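Long-range contacts in escJ (Escherichia coli, PDB 1YJ7), which probably forms, as a lipoprotein of the YscJ family, part of the membrane-associated platform on which the type III secretion system is assembled: residues N24-S29 against F47-T52; G104-S109 against I129-V134; A125-S130 against V162-S167. The protein carries 3 engineered substitutions. All coordinates share one frame; numbering follows the deposited sequence. Where two conformers were deposited one is given.

How the interactions relate
Interaction 1 belongs to the N-terminal part of the chain, with its antiparallel sheet, whereas interactions 2 and 3 lie in the C-terminal mixed sheet. The centre of interaction 1 is about 27 Å from that of interaction 2 and about 28 Å from that of interaction 3, and the nearest atoms stay about 14 and 12 Å apart. Interactions 2 and 3, with centres about 6 Å apart, share Ile-129 and Ser-130 of strand 123-130, which pairs antiparallel with 105-113 and parallel with 159-165. Past the strand end, Pro-132 packs on Ser-165, Ser-166 and Ser-167. All three contacts border a second subunit, and a phosphate ion, probably from the crystallisation liquor, lies about 4 Å from the Asp-107 side chain.

Interaction 1: residues N24-S29 against F47-T52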
# COMPACT_ATOMS: atom_id res chain seq x y z
N ASN D 24 -33.28 4.72 -1.53
CA ASN D 24 -32.83 4.97 -2.90
C ASN D 24 -33.44 4.01 -3.90
O ASN D 24 -32.95 3.87 -5.03
CB ASN D 24 -31.30 4.87 -2.96
CG ASN D 24 -30.63 6.09 -2.40
OD1 ASN D 24 -30.48 7.09 -3.09
ND2 ASN D 24 -30.24 6.04 -1.13
N ASP D 25 -34.49 3.32 -3.50
CA ASP D 25 -35.23 2.42 -4.39
C ASP D 25 -34.37 1.27 -4.91
O ASP D 25 -34.53 0.81 -6.05
CB ASP D 25 -35.87 3.27 -5.49
CG ASP D 25 -36.67 4.43 -4.91
OD1 ASP D 25 -37.48 4.15 -3.97
OD2 ASP D 25 -36.56 5.63 -5.24
N VAL D 26 -33.45 0.80 -4.07
CA VAL D 26 -32.70 -0.41 -4.32
C VAL D 26 -33.39 -1.55 -3.59
O VAL D 26 -33.62 -1.46 -2.40
CB VAL D 26 -31.25 -0.30 -3.82
CG1 VAL D 26 -30.52 -1.65 -3.92
CG2 VAL D 26 -30.52 0.78 -4.56
N ASN D 27 -33.65 -2.63 -4.31
CA ASN D 27 -34.29 -3.83 -3.76
C ASN D 27 -33.26 -4.62 -2.94
O ASN D 27 -32.42 -5.34 -3.48
CB ASN D 27 -34.91 -4.66 -4.91
CG ASN D 27 -35.10 -6.15 -4.58
OD1 ASN D 27 -35.23 -6.55 -3.41
ND2 ASN D 27 -35.14 -6.97 -5.62
N VAL D 28 -33.33 -4.49 -1.62
CA VAL D 28 -32.41 -5.19 -0.74
C VAL D 28 -33.18 -6.18 0.15
O VAL D 28 -34.30 -5.93 0.58
CB VAL D 28 -31.50 -4.21 0.08
CG1 VAL D 28 -32.28 -3.05 0.62
CG2 VAL D 28 -30.75 -4.92 1.20
N SER D 29 -32.56 -7.32 0.38
CA SER D 29 -33.11 -8.33 1.27
C SER D 29 -32.12 -8.62 2.38
O SER D 29 -30.90 -8.57 2.19
CB SER D 29 -33.46 -9.59 0.48
OG SER D 29 -32.32 -10.13 -0.13
N PHE D 47 -26.65 -4.21 -8.17
CA PHE D 47 -25.40 -4.35 -7.42
C PHE D 47 -24.47 -3.15 -7.52
O PHE D 47 -23.97 -2.64 -6.50
CB PHE D 47 -24.64 -5.62 -7.85
CG PHE D 47 -23.40 -5.85 -7.07
CD1 PHE D 47 -23.44 -6.43 -5.82
CD2 PHE D 47 -22.17 -5.42 -7.55
CE1 PHE D 47 -22.28 -6.65 -5.08
CE2 PHE D 47 -21.03 -5.61 -6.83
CZ PHE D 47 -21.07 -6.22 -5.59
N VAL D 48 -24.21 -2.68 -8.74
CA VAL D 48 -23.28 -1.55 -8.91
C VAL D 48 -23.81 -0.30 -8.22
O VAL D 48 -23.08 0.38 -7.52
CB VAL D 48 -22.97 -1.26 -10.40
CG1 VAL D 48 -22.18 0.03 -10.55
CG2 VAL D 48 -22.21 -2.44 -11.00
N ARG D 49 -25.10 -0.02 -8.40
CA ARG D 49 -25.73 1.13 -7.79
C ARG D 49 -25.65 1.02 -6.26
O ARG D 49 -25.37 2.01 -5.58
CB ARG D 49 -27.17 1.26 -8.27
CG ARG D 49 -27.88 2.53 -7.84
CD ARG D 49 -29.09 2.85 -8.72
NE ARG D 49 -30.10 1.78 -8.67
CZ ARG D 49 -31.26 1.85 -8.01
NH1 ARG D 49 -31.58 2.93 -7.31
NH2 ARG D 49 -32.09 0.82 -8.03
N ALA D 50 -25.87 -0.18 -5.74
CA ALA D 50 -25.84 -0.40 -4.29
C ALA D 50 -24.45 -0.14 -3.71
O ALA D 50 -24.32 0.51 -2.69
CB ALA D 50 -26.29 -1.80 -3.95
N ILE D 51 -23.43 -0.67 -4.35
CA ILE D 51 -22.07 -0.46 -3.89
C ILE D 51 -21.67 1.02 -3.97
O ILE D 51 -20.95 1.52 -3.08
CB ILE D 51 -21.11 -1.39 -4.70
CG1 ILE D 51 -21.41 -2.86 -4.35
CG2 ILE D 51 -19.65 -1.06 -4.40
CD1 ILE D 51 -21.32 -3.21 -2.88
N THR D 52 -22.13 1.72 -4.99
CA THR D 52 -21.84 3.16 -5.12
C THR D 52 -22.44 3.92 -3.94
O THR D 52 -21.77 4.72 -3.29
CB THR D 52 -22.37 3.72 -6.45
OG1 THR D 52 -21.71 3.06 -7.55
CG2 THR D 52 -22.01 5.22 -6.61
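Arg-49 of helix 47-56 reaches across to the backbone carbonyls of Asn-24 and Asp-25, in the Schellman motif that ends helix 11-23. Asp-25 is the C-prime residue of that motif, with a positive phi, and the turn presents two successive carbonyl oxygens to the arginine.

The polar part of the contact consists of two hydrogen bonds from one guanidinium group. Arg-49 NH2 donates to Asp-25 O at 3.1 Å with an N-H...O angle of 165°; the oxygen lies in the guanidinium plane, although the donor stands above the carbonyl plane. Arg-49 NH1 meets Asn-24 O at 2.8 Å, but the bond is bent to 130° and counts as weak. Arg-49 NH2 also forms a salt bridge with Asp-46, so the group is held by the turn on one hand and by Asp-46, the residue before its helix, on the other. CG lies anti to the backbone N, and a bend at chi3 of 61° turns the end of the chain to the carbonyls.

The van der Waals packing centres on Val-26, which also packs on Leu-21 and Val-42. The valine and arginine side chains run past each other in opposite directions, and Val-26 CG2 sits over one guanidinium face, offset toward its rim. Ala-50 touches Leu-21 as well; the two segments are thus joined to helix 11-23. Val-26 and Ala-50 also give the nearest CA pair, 6.9 Å apart, and their apolar side chains meet through Val-26 CG1 and Ala-50 CB at 4.2 Å.

Interaction 2: residues G104-S109 against I129-V134; sequences GVIDCS and ISSPEV
A classic beta bulge marks this end of the hairpin formed by strands 105-113 and 123-130: Ile-106 and Asp-107 both face Ile-129. The register shows the shift directly, since Val-105 forms an antiparallel non-hydrogen-bonded pair with Ser-130, whereas Asp-107 forms a hydrogen-bonded pair with Ile-129.

Ile-129 O receives both bulge amides, Ile-106 N at 2.9 Å and Asp-107 N in a weak bond at 3.4 Å. In return, Ile-129 N donates to Asp-107 O at 2.9 Å with an N-H...O angle of 172°. Beyond the bulge, Gly-104 O takes Ser-131 N at 2.9 Å in its carbonyl plane and has a CA-H...O contact from Ser-130. Gly-104 has a positive phi of 99°, and the Val-134 methyls lie against its CA, Val-134 CG2 at 4.0 Å from Gly-104 CA.

The side chains of Ile-106 and Ile-129 cross at about a right angle, CG1 of Ile-106 meeting CG2 of Ile-129 at 3.9 Å. Ile-106 CG1 stands between its backbone N and carbonyl carbon (chi1 70°), and the chain extends from there to set CD1 against Ser-130 O. Asp-107 CB packs on Ile-129 CB at 3.8 Å, while Asp-107 OD2 accepts from Cys-108 N and forms a salt bridge with Lys-101 of the second subunit.

A type I turn, Ser-131 to Val-134, follows strand 123-130. Cys-108 packs against helix 80-99, Ile-129 touches Lys-164 of strand 159-165, and Pro-132 lies on Ser-165, Ser-166 and Ser-167.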
# COMPACT_ATOMS: atom_id res chain seq x y z
N GLY D 104 -30.36 16.42 21.05
CA GLY D 104 -29.98 16.73 19.69
C GLY D 104 -28.59 16.26 19.31
O GLY D 104 -28.28 16.23 18.13
N VAL D 105 -27.75 15.90 20.28
CA VAL D 105 -26.46 15.29 19.97
C VAL D 105 -26.64 13.80 19.68
O VAL D 105 -27.25 13.08 20.49
CB VAL D 105 -25.46 15.47 21.13
CG1 VAL D 105 -24.18 14.70 20.87
CG2 VAL D 105 -25.16 16.96 21.36
N ILE D 106 -26.17 13.35 18.53
CA ILE D 106 -26.27 11.93 18.17
C ILE D 106 -24.94 11.20 18.01
O ILE D 106 -24.88 9.97 17.96
CB ILE D 106 -27.22 11.74 16.96
CG1 ILE D 106 -26.60 12.29 15.68
CG2 ILE D 106 -28.56 12.40 17.27
CD1 ILE D 106 -27.50 12.11 14.44
N ASP D 107 -23.84 11.95 17.95
CA ASP D 107 -22.51 11.35 17.95
C ASP D 107 -21.52 12.45 18.39
O ASP D 107 -21.84 13.62 18.26
CB ASP D 107 -22.15 10.78 16.57
CG ASP D 107 -21.04 9.74 16.62
OD1 ASP D 107 -20.78 9.13 15.55
OD2 ASP D 107 -20.37 9.45 17.63
N CYS D 108 -20.40 12.05 18.98
CA CYS D 108 -19.43 12.98 19.55
C CYS D 108 -18.05 12.33 19.53
O CYS D 108 -17.91 11.15 19.88
CB CYS D 108 -19.80 13.34 21.02
SG CYS D 108 -18.73 14.58 21.76
N SER D 109 -17.02 13.09 19.14
CA SER D 109 -15.66 12.67 19.31
C SER D 109 -14.88 13.78 19.98
O SER D 109 -15.02 14.93 19.63
CB SER D 109 -14.99 12.33 17.98
OG SER D 109 -15.41 11.08 17.49
N ILE D 129 -22.00 15.68 16.22
CA ILE D 129 -22.94 15.44 15.16
C ILE D 129 -24.33 15.61 15.76
O ILE D 129 -24.64 15.03 16.80
CB ILE D 129 -22.82 14.00 14.59
CG1 ILE D 129 -21.40 13.68 14.11
CG2 ILE D 129 -23.82 13.83 13.43
CD1 ILE D 129 -20.76 14.74 13.13
N SER D 130 -25.16 16.43 15.12
CA SER D 130 -26.52 16.64 15.56
C SER D 130 -27.56 15.97 14.68
O SER D 130 -27.33 15.63 13.52
CB SER D 130 -26.82 18.13 15.65
OG SER D 130 -27.16 18.66 14.38
N SER D 131 -28.74 15.80 15.27
CA SER D 131 -29.93 15.48 14.49
C SER D 131 -30.07 16.53 13.38
O SER D 131 -29.78 17.71 13.60
CB SER D 131 -31.17 15.49 15.37
OG SER D 131 -30.92 14.82 16.61
N PRO D 132 -30.56 16.13 12.22
CA PRO D 132 -30.80 17.09 11.13
C PRO D 132 -31.81 18.18 11.50
O PRO D 132 -31.77 19.28 10.91
CB PRO D 132 -31.33 16.22 9.99
CG PRO D 132 -31.06 14.81 10.35
CD PRO D 132 -30.92 14.75 11.83
N GLU D 133 -32.71 17.89 12.44
CA GLU D 133 -33.76 18.84 12.81
C GLU D 133 -33.36 19.80 13.93
O GLU D 133 -34.20 20.55 14.41
CB GLU D 133 -35.04 18.10 13.26
CG GLU D 133 -35.41 16.85 12.48
CD GLU D 133 -35.51 17.07 10.97
OE1 GLU D 133 -35.38 16.06 10.23
OE2 GLU D 133 -35.72 18.22 10.52
N VAL D 134 -32.09 19.74 14.38
CA VAL D 134 -31.62 20.52 15.52
C VAL D 134 -30.45 21.39 15.04
O VAL D 134 -29.62 20.94 14.25
CB VAL D 134 -31.16 19.60 16.66
CG1 VAL D 134 -30.39 20.35 17.75
CG2 VAL D 134 -32.38 18.88 17.28

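Interaction 3: residues A125-S130 against V162-S167; sequences AVLVIS and VIKSSS
Five backbone hydrogen bonds join Val-126, Val-128 and Ser-130 to Val-162, Lys-164 and Ser-166. Val-126 O accepts from Val-162 N at 2.9 Å, and Val-162 O in turn takes Val-128 N. Val-128 O binds Lys-164 N at 3.0 Å, while Lys-164 O receives Ser-130 N at 2.8 Å. The last bond, Ser-166 N to Ser-130 O, is 3.0 Å long with an N-H...O angle of 154°, and continues the pattern past the end of strand 159-165. Three carbonyls have a further CA-H...O approach: Leu-127 CA to Val-162 O, Ile-163 CA to Val-128 O, and Ile-129 CA to Lys-164 O, the last at 3.2 Å.

These strands are the parallel pair of a beta-alpha-beta unit whose connecting helix is 140-150; their segment axes run 24° apart. Val-126 and Ile-163 pack on this helix through Val-147 and Val-140. On the other side of strand 123-130, Leu-127 exchanges a backbone bond with Ser-109 of strand 105-113.

Leu-127, Val-162, Ile-129 and Lys-164 point to one face of the sheet. Leu-127 CD1 lies against Val-162 CG1 at 3.9 Å, the two side chains crossing obliquely. Ile-129 CD1 meets Lys-164 CB, and its CG2 reaches Ser-166 CB. A bend at chi2 (-71°) carries the lysine amine away from Ile-129, and Lys-164 NZ hydrogen-bonds Gln-169 OE1. On the opposite face, Val-128 CB touches Ile-163 CG2 at 4.0 Å, and Ser-165 OG is hydrogen-bonded to the terminal carboxylate of Gly-171 through OXT.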
# COMPACT_ATOMS: atom_id res chain seq x y z
N ALA D 125 -9.90 18.93 20.69
CA ALA D 125 -10.71 18.93 19.47
C ALA D 125 -12.01 18.21 19.76
O ALA D 125 -11.98 17.11 20.28
CB ALA D 125 -9.96 18.20 18.38
N VAL D 126 -13.12 18.83 19.40
CA VAL D 126 -14.46 18.31 19.70
C VAL D 126 -15.30 18.36 18.45
O VAL D 126 -15.53 19.44 17.89
CB VAL D 126 -15.13 19.14 20.79
CG1 VAL D 126 -16.51 18.56 21.13
CG2 VAL D 126 -14.25 19.20 22.02
N LEU D 127 -15.76 17.19 18.00
CA LEU D 127 -16.67 17.08 16.87
C LEU D 127 -18.01 16.57 17.39
O LEU D 127 -18.07 15.55 18.11
CB LEU D 127 -16.13 16.12 15.83
CG LEU D 127 -17.04 15.84 14.63
CD1 LEU D 127 -17.29 17.08 13.80
CD2 LEU D 127 -16.45 14.73 13.80
N VAL D 128 -19.07 17.31 17.09
CA VAL D 128 -20.42 16.96 17.53
C VAL D 128 -21.30 16.81 16.31
O VAL D 128 -21.37 17.69 15.45
CB VAL D 128 -21.00 18.02 18.47
CG1 VAL D 128 -22.43 17.65 18.92
CG2 VAL D 128 -20.09 18.23 19.67
N ILE D 129 -22.00 15.68 16.22
CA ILE D 129 -22.94 15.44 15.16
C ILE D 129 -24.33 15.61 15.76
O ILE D 129 -24.64 15.03 16.80
CB ILE D 129 -22.82 14.00 14.59
CG1 ILE D 129 -21.40 13.68 14.11
CG2 ILE D 129 -23.82 13.83 13.43
CD1 ILE D 129 -20.76 14.74 13.13
N SER D 130 -25.16 16.43 15.12
CA SER D 130 -26.52 16.64 15.56
C SER D 130 -27.56 15.97 14.68
O SER D 130 -27.33 15.63 13.52
CB SER D 130 -26.82 18.13 15.65
OG SER D 130 -27.16 18.66 14.38
N VAL D 162 -16.51 21.68 16.34
CA VAL D 162 -17.11 21.65 15.03
C VAL D 162 -18.42 20.89 15.17
O VAL D 162 -18.44 19.82 15.76
CB VAL D 162 -16.20 20.97 14.02
CG1 VAL D 162 -16.89 20.76 12.69
CG2 VAL D 162 -14.88 21.82 13.84
N ILE D 163 -19.49 21.48 14.64
CA ILE D 163 -20.82 20.84 14.67
C ILE D 163 -21.31 20.58 13.26
O ILE D 163 -21.23 21.43 12.39
CB ILE D 163 -21.82 21.66 15.55
CG1 ILE D 163 -22.04 23.07 15.01
CG2 ILE D 163 -21.34 21.71 17.02
CD1 ILE D 163 -23.20 23.79 15.69
N LYS D 164 -21.81 19.36 13.01
CA LYS D 164 -22.36 18.99 11.72
C LYS D 164 -23.68 18.23 11.91
O LYS D 164 -23.83 17.48 12.86
CB LYS D 164 -21.39 18.07 10.97
CG LYS D 164 -20.04 18.68 10.62
CD LYS D 164 -20.16 19.73 9.52
CE LYS D 164 -18.98 20.68 9.55
NZ LYS D 164 -18.87 21.51 8.31
N SER D 165 -24.62 18.48 11.02
CA SER D 165 -25.84 17.68 10.91
C SER D 165 -25.50 16.32 10.31
O SER D 165 -24.71 16.24 9.39
CB SER D 165 -26.85 18.38 10.02
OG SER D 165 -27.97 17.55 9.74
N SER D 166 -26.15 15.25 10.78
CA SER D 166 -25.92 13.94 10.20
C SER D 166 -26.33 13.91 8.72
O SER D 166 -25.85 13.07 7.93
CB SER D 166 -26.69 12.86 10.98
OG SER D 166 -28.08 13.04 10.81
N SER D 167 -27.24 14.81 8.33
CA SER D 167 -27.72 14.88 6.94
C SER D 167 -26.71 15.49 5.96
O SER D 167 -26.93 15.46 4.75
CB SER D 167 -29.08 15.58 6.84
OG SER D 167 -29.06 16.92 7.30